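Local coordinates for SnoaL-like domain-containing protein (PDB 4H3U), which is of unknown function but has a ketosteroid isomerase-like fold and may take part in trimethylamine metabolism, at residues Ser72-Lys75 with Ala76-Ala80; Arg125-Gly128 with Glu129-Thr132; Leu140-Val143 with Leu144-Gly148. All blocks are in the same frame, centred on the assembly; numbering follows the deposited sequence.

Contact 1. Residues Ser72-Lys75 with Ala76-Ala80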
loop_
_atom_site.group_PDB
_atom_site.type_symbol
_atom_site.label_atom_id
_atom_site.label_comp_id
_atom_site.label_asym_id
_atom_site.label_seq_id
_atom_site.Cartn_x
_atom_site.Cartn_y
_atom_site.Cartn_z
ATOM N N SER A 72 9.407 17.185 7.331
ATOM C CA SER A 72 10.653 17.519 6.672
ATOM C C SER A 72 11.784 16.629 7.247
ATOM O O SER A 72 12.645 16.141 6.501
ATOM C CB SER A 72 10.947 18.970 6.909
ATOM O OG SER A 72 10.020 19.784 6.246
ATOM N N GLY A 73 11.775 16.387 8.558
ATOM C CA GLY A 73 12.735 15.500 9.187
ATOM C C GLY A 73 12.703 14.089 8.664
ATOM O O GLY A 73 13.756 13.422 8.656
ATOM N N TRP A 74 11.559 13.589 8.201
ATOM C CA TRP A 74 11.458 12.259 7.605
ATOM C C TRP A 74 12.150 12.218 6.240
ATOM O O TRP A 74 12.829 11.239 5.937
ATOM C CB TRP A 74 9.978 11.834 7.529
ATOM C CG TRP A 74 9.729 10.518 6.836
ATOM C CD1 TRP A 74 8.960 10.323 5.735
ATOM C CD2 TRP A 74 10.219 9.219 7.222
ATOM N NE1 TRP A 74 8.931 8.996 5.405
ATOM C CE2 TRP A 74 9.733 8.302 6.278
ATOM C CE3 TRP A 74 11.080 8.751 8.231
ATOM C CZ2 TRP A 74 9.994 6.935 6.365
ATOM C CZ3 TRP A 74 11.343 7.416 8.304
ATOM C CH2 TRP A 74 10.833 6.515 7.380
ATOM N N LYS A 75 12.032 13.266 5.439
ATOM C CA LYS A 75 12.811 13.349 4.203
ATOM C C LYS A 75 14.293 13.370 4.547
ATOM O O LYS A 75 15.088 12.662 3.903
ATOM C CB LYS A 75 12.367 14.561 3.399
ATOM C CG LYS A 75 13.299 14.941 2.213
ATOM C CD LYS A 75 13.518 13.875 1.183
ATOM C CE LYS A 75 14.311 14.486 -0.007
ATOM N NZ LYS A 75 14.850 13.438 -0.897
ATOM N N ALA A 76 14.711 14.160 5.536
ATOM C CA ALA A 76 16.104 14.195 5.925
ATOM C C ALA A 76 16.619 12.820 6.391
ATOM O O ALA A 76 17.709 12.394 6.003
ATOM C CB ALA A 76 16.355 15.254 6.990
ATOM N N ARG A 77 15.847 12.126 7.205
ATOM C CA ARG A 77 16.212 10.819 7.719
ATOM C C ARG A 77 16.308 9.787 6.613
ATOM O O ARG A 77 17.193 8.926 6.605
ATOM C CB ARG A 77 15.223 10.383 8.786
ATOM C CG ARG A 77 15.287 11.158 10.104
ATOM C CD ARG A 77 13.974 11.072 10.932
ATOM N NE ARG A 77 13.556 9.704 11.233
ATOM C CZ ARG A 77 12.338 9.363 11.664
ATOM N NH1 ARG A 77 11.372 10.287 11.761
ATOM N NH2 ARG A 77 12.064 8.081 11.941
ATOM N N THR A 78 15.359 9.841 5.694
ATOM C CA THR A 78 15.370 8.929 4.572
ATOM C C THR A 78 16.640 9.158 3.736
ATOM O O THR A 78 17.311 8.189 3.371
ATOM C CB THR A 78 14.082 9.086 3.743
ATOM O OG1 THR A 78 12.920 8.747 4.528
ATOM C CG2 THR A 78 14.085 8.190 2.576
ATOM N N ASP A 79 16.957 10.412 3.444
ATOM C CA ASP A 79 18.173 10.728 2.674
ATOM C C ASP A 79 19.446 10.315 3.377
ATOM O O ASP A 79 20.438 9.969 2.751
ATOM C CB ASP A 79 18.254 12.211 2.345
ATOM C CG ASP A 79 17.257 12.666 1.280
ATOM O OD1 ASP A 79 16.680 11.815 0.579
ATOM O OD2 ASP A 79 17.155 13.899 1.102
ATOM N N ALA A 80 19.471 10.424 4.689
ATOM C CA ALA A 80 20.645 9.995 5.432
ATOM C C ALA A 80 20.865 8.494 5.289
ATOM O O ALA A 80 22.004 8.056 5.307
ATOM C CB ALA A 80 20.474 10.349 6.905
#

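Contact 2. Residues Arg125-Gly128 with Glu129-Thr132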
loop_
_atom_site.group_PDB
_atom_site.type_symbol
_atom_site.label_atom_id
_atom_site.label_comp_id
_atom_site.label_asym_id
_atom_site.label_seq_id
_atom_site.Cartn_x
_atom_site.Cartn_y
_atom_site.Cartn_z
ATOM N N ARG A 125 -4.938 12.986 1.858
ATOM C CA ARG A 125 -6.117 13.795 2.100
ATOM C C ARG A 125 -5.645 15.235 2.054
ATOM O O ARG A 125 -4.611 15.570 2.617
ATOM C CB ARG A 125 -6.777 13.487 3.399
ATOM C CG ARG A 125 -8.121 14.166 3.545
ATOM C CD ARG A 125 -8.857 13.732 4.809
ATOM N NE ARG A 125 -8.927 12.275 4.787
ATOM C CZ ARG A 125 -8.200 11.427 5.517
ATOM N NH1 ARG A 125 -8.336 10.135 5.275
ATOM N NH2 ARG A 125 -7.363 11.833 6.476
ATOM N N THR A 126 -6.409 16.080 1.367
ATOM C CA THR A 126 -6.010 17.495 1.145
ATOM C C THR A 126 -7.099 18.459 1.606
ATOM O O THR A 126 -8.260 18.088 1.827
ATOM C CB THR A 126 -5.769 17.782 -0.344
ATOM O OG1 THR A 126 -6.994 17.595 -1.083
ATOM C CG2 THR A 126 -4.670 16.859 -0.856
ATOM N N ARG A 127 -6.687 19.714 1.727
ATOM C CA ARG A 127 -7.570 20.843 2.063
ATOM C C ARG A 127 -7.018 21.967 1.178
ATOM O O ARG A 127 -6.001 22.595 1.495
ATOM C CB ARG A 127 -7.499 21.177 3.549
ATOM C CG ARG A 127 -8.394 22.319 4.042
ATOM C CD ARG A 127 -7.870 22.802 5.399
ATOM N NE ARG A 127 -7.883 21.746 6.414
ATOM C CZ ARG A 127 -7.094 21.699 7.492
ATOM N NH1 ARG A 127 -6.101 22.570 7.662
ATOM N NH2 ARG A 127 -7.211 20.687 8.345
ATOM N N GLY A 128 -7.661 22.210 0.039
ATOM C CA GLY A 128 -7.113 23.157 -0.919
ATOM C C GLY A 128 -5.821 22.531 -1.404
ATOM O O GLY A 128 -5.820 21.331 -1.743
ATOM N N GLU A 129 -4.723 23.309 -1.385
ATOM C CA GLU A 129 -3.414 22.818 -1.746
ATOM C C GLU A 129 -2.684 22.050 -0.628
ATOM O O GLU A 129 -1.810 21.269 -0.955
ATOM C CB GLU A 129 -2.497 23.964 -2.129
ATOM C CG GLU A 129 -2.951 24.805 -3.305
ATOM C CD GLU A 129 -1.755 25.387 -4.016
ATOM O OE1 GLU A 129 -0.734 24.716 -3.981
ATOM O OE2 GLU A 129 -1.840 26.421 -4.711
ATOM N N GLU A 130 -3.074 22.212 0.648
ATOM C CA GLU A 130 -2.384 21.559 1.791
ATOM C C GLU A 130 -2.758 20.096 1.945
ATOM O O GLU A 130 -3.891 19.696 1.793
ATOM C CB GLU A 130 -2.807 22.175 3.144
ATOM C CG GLU A 130 -2.431 23.609 3.416
ATOM C CD GLU A 130 -2.486 23.903 4.904
ATOM O OE1 GLU A 130 -3.537 23.800 5.542
ATOM O OE2 GLU A 130 -1.457 24.303 5.427
ATOM N N ILE A 131 -1.753 19.316 2.344
ATOM C CA ILE A 131 -1.923 17.909 2.669
ATOM C C ILE A 131 -2.184 17.771 4.166
ATOM O O ILE A 131 -1.402 18.250 4.981
ATOM C CB ILE A 131 -0.716 17.060 2.271
ATOM C CG1 ILE A 131 -0.387 17.236 0.783
ATOM C CG2 ILE A 131 -0.993 15.614 2.642
ATOM C CD1 ILE A 131 0.909 16.591 0.350
ATOM N N THR A 132 -3.314 17.162 4.525
ATOM C CA THR A 132 -3.620 16.889 5.906
ATOM C C THR A 132 -3.177 15.497 6.351
ATOM O O THR A 132 -2.925 15.284 7.530
ATOM C CB THR A 132 -5.110 17.115 6.231
ATOM O OG1 THR A 132 -5.902 16.184 5.507
ATOM C CG2 THR A 132 -5.518 18.517 5.841
HETATM O O HOH W 1 -6.486 14.299 7.493
HETATM O O HOH W 2 -5.668 24.601 3.590
HETATM O O HOH W 3 -4.713 25.592 7.551
#

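Contact 3. Residues Leu140-Val143 with Leu144-Gly148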
loop_
_atom_site.group_PDB
_atom_site.type_symbol
_atom_site.label_atom_id
_atom_site.label_comp_id
_atom_site.label_asym_id
_atom_site.label_seq_id
_atom_site.Cartn_x
_atom_site.Cartn_y
_atom_site.Cartn_z
ATOM N N LEU A 140 8.264 -3.795 1.615
ATOM C CA LEU A 140 9.580 -3.799 2.267
ATOM C C LEU A 140 10.332 -5.066 1.867
ATOM O O LEU A 140 11.545 -5.028 1.662
ATOM C CB LEU A 140 9.486 -3.640 3.773
ATOM C CG LEU A 140 10.851 -3.526 4.469
ATOM C CD1 LEU A 140 11.656 -2.321 4.033
ATOM C CD2 LEU A 140 10.649 -3.493 5.987
ATOM N N SER A 141 9.643 -6.188 1.697
ATOM C CA SER A 141 10.334 -7.446 1.318
ATOM C C SER A 141 11.021 -7.268 -0.025
ATOM O O SER A 141 12.148 -7.728 -0.195
ATOM C CB SER A 141 9.269 -8.580 1.249
ATOM O OG SER A 141 8.813 -8.874 2.548
ATOM N N SER A 142 10.328 -6.662 -0.960
ATOM C CA SER A 142 10.882 -6.435 -2.283
ATOM C C SER A 142 12.061 -5.464 -2.208
ATOM O O SER A 142 13.075 -5.650 -2.885
ATOM C CB SER A 142 9.824 -5.971 -3.277
ATOM O OG SER A 142 10.396 -5.888 -4.600
ATOM N N VAL A 143 11.929 -4.394 -1.439
ATOM C CA VAL A 143 13.028 -3.451 -1.242
ATOM C C VAL A 143 14.295 -4.190 -0.776
ATOM O O VAL A 143 15.385 -4.046 -1.330
ATOM C CB VAL A 143 12.698 -2.329 -0.221
ATOM C CG1 VAL A 143 13.958 -1.515 0.144
ATOM C CG2 VAL A 143 11.616 -1.400 -0.794
ATOM N N LEU A 144 14.148 -4.949 0.281
ATOM C CA LEU A 144 15.306 -5.647 0.863
ATOM C C LEU A 144 15.873 -6.687 -0.094
ATOM O O LEU A 144 17.106 -6.820 -0.219
ATOM C CB LEU A 144 14.949 -6.266 2.202
ATOM C CG LEU A 144 14.504 -5.271 3.277
ATOM C CD1 LEU A 144 14.075 -6.020 4.554
ATOM C CD2 LEU A 144 15.535 -4.180 3.551
ATOM N N ALA A 145 15.024 -7.487 -0.722
ATOM C CA ALA A 145 15.500 -8.505 -1.654
ATOM C C ALA A 145 16.258 -7.859 -2.837
ATOM O O ALA A 145 17.344 -8.320 -3.186
ATOM C CB ALA A 145 14.347 -9.365 -2.156
ATOM N N GLN A 146 15.676 -6.811 -3.430
ATOM C CA GLN A 146 16.352 -6.156 -4.532
ATOM C C GLN A 146 17.722 -5.637 -4.102
ATOM O O GLN A 146 18.624 -5.533 -4.931
ATOM C CB GLN A 146 15.504 -5.021 -5.102
ATOM C CG GLN A 146 14.341 -5.492 -5.930
ATOM C CD GLN A 146 13.620 -4.278 -6.468
ATOM O OE1 GLN A 146 14.227 -3.380 -7.063
ATOM N NE2 GLN A 146 12.311 -4.261 -6.329
ATOM N N SER A 147 17.761 -5.165 -2.856
ATOM C CA SER A 147 18.967 -4.531 -2.303
ATOM C C SER A 147 20.058 -5.502 -1.911
ATOM O O SER A 147 21.161 -5.078 -1.569
ATOM C CB SER A 147 18.622 -3.712 -1.038
ATOM O OG SER A 147 17.706 -2.648 -1.314
ATOM N N GLY A 148 19.748 -6.795 -1.932
ATOM C CA GLY A 148 20.683 -7.815 -1.509
ATOM C C GLY A 148 20.862 -7.851 -0.007
ATOM O O GLY A 148 21.891 -8.333 0.467
#

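Contact 1. Residues Ser72-Lys75 with Ala76-Ala80
W74 lays its indole under the hydroxyl of T78, whose OG1 sits over the middle of one face, 3.7 Å from W74 CE2. The ring gets there because CG stands anti to the backbone N (chi1 176°). That hydroxyl is not spent on the ring: T78 OG1 donates to W74 O at 2.9 Å, while T78 N reaches the same carbonyl from the opposite face of its plane, so a threonine suits this buried place, its hydroxyl satisfied within the helix. R77 meets the indole edge instead, W74 CE3 lying 3.7 Å from R77 CZ over the guanidinium face, the two planes 72° apart. Next along, K75 bends at chi2 (58°) to bring NZ 2.9 Å from OD1 of D79, one turn on, using the syn lone pair of that oxygen; K75 NZ also donates to the carbonyls of W38 and G40. A methionine in place of K75 would probably leave the D79 carboxylate without its charged mate and those two carbonyls without their donor. Around helix 68-81, side chains of S72, K75 and A76 touch helix 43-47, those of W74 and R77 touch strand 63-66, and those of T78 and D79 touch strand 82-95.

Contact 2. Residues Arg125-Gly128 with Glu129-Thr132
A tight hairpin connection joins strands 116-127 and 130-138 at one end of the mixed sheet, and the contact is made by residues facing each other around it. R127 and E130 form the antiparallel hydrogen-bonded pair that closes the turn: R127 N donates to E130 O at 2.8 Å, in the carbonyl plane, whereas E130 N reaches R127 O at 3.1 Å from well above that carbonyl's plane, not on a lone pair. G128 takes the first corner with a positive phi of 66°, which glycine adopts readily. The side chains of R127 and E130 run side by side on one face of the sheet, and a long salt bridge of 3.5 Å links R127 NH1 to E130 OE1, the two planar groups 55° apart; one water joins E130 OE1 to R127 O, and a second, weakly held by R127 NH1, also donates to E130 OE1. T132 CG2 covers the guanidinium from above, 3.7 Å from R127 NH2 and offset toward its rim. Beyond it, T132 N donates to R125 O at 2.8 Å, and a water in the plane of the R125 guanidinium bridges R125 NH2 to T132 OG1. T126 and I131, the non-hydrogen-bonded pair, turn to the other, buried face, where T126 OG1 binds R94 and I131 packs on F50. K91 of the second subunit lies close to R125. Two antiparallel strands joined by a type II' turn with a two-residue loop form a classic two-residue beta hairpin.

Contact 3. Residues Leu140-Val143 with Leu144-Gly148
The amide of Q146 is the flat group that meets S142, and it does so in its own plane: S142 OG lies only 10° out of it, 3.1 Å from Q146 NE2, in a bond of 156° at the hydrogen. S142 is modelled in two conformers, and the bond is described for one of them. At the other end of the amide, Q146 OE1 accepts from A117 N, which anchors the helix to strand 116-127 and suits a residue able to give and take at once. On the inner side, S147 folds its hydroxyl back, with OG anti to its own carbonyl carbon (chi1 -62°), and S147 OG donates to V143 O at 2.7 Å; S147 N donates to the same V143 O at 3.0 Å from the opposite face of its plane. A serine near a helix end can thus satisfy its hydroxyl within the helix while V143 packs on V118 and I109. One turn apart on the same helix, L140 CG lies 4.1 Å from L144 CD1, an apolar strip that L144 extends onto L149 and W153; L140 also packs on S141 of the second subunit. G148 then leaves helical geometry with phi 73°, a value glycine readily takes, and two bonds run back into the last turn, one of them G148 N to A145 O (3.1 Å), so that the helix ends in a Schellman motif.

How the contacts relate
From the N terminus, contact 1 comes first, within helix 68-81, one of the helices packed against the sheet. After the chain has run through strands 82-95 and 98-109 and along 116-127, contact 2 closes the hairpin to strand 130-138. That strand leads straight into helix 140-147 and contact 3, near the C terminus. The three follow in series; none nests in or crosses another, and only contact 2 closes a loop between two strands. Contacts 2 and 3 lie on opposite sides of the chain's centre, their centres about 32 Å apart, while contact 1 is about 21 Å and 20 Å from them, centre to centre.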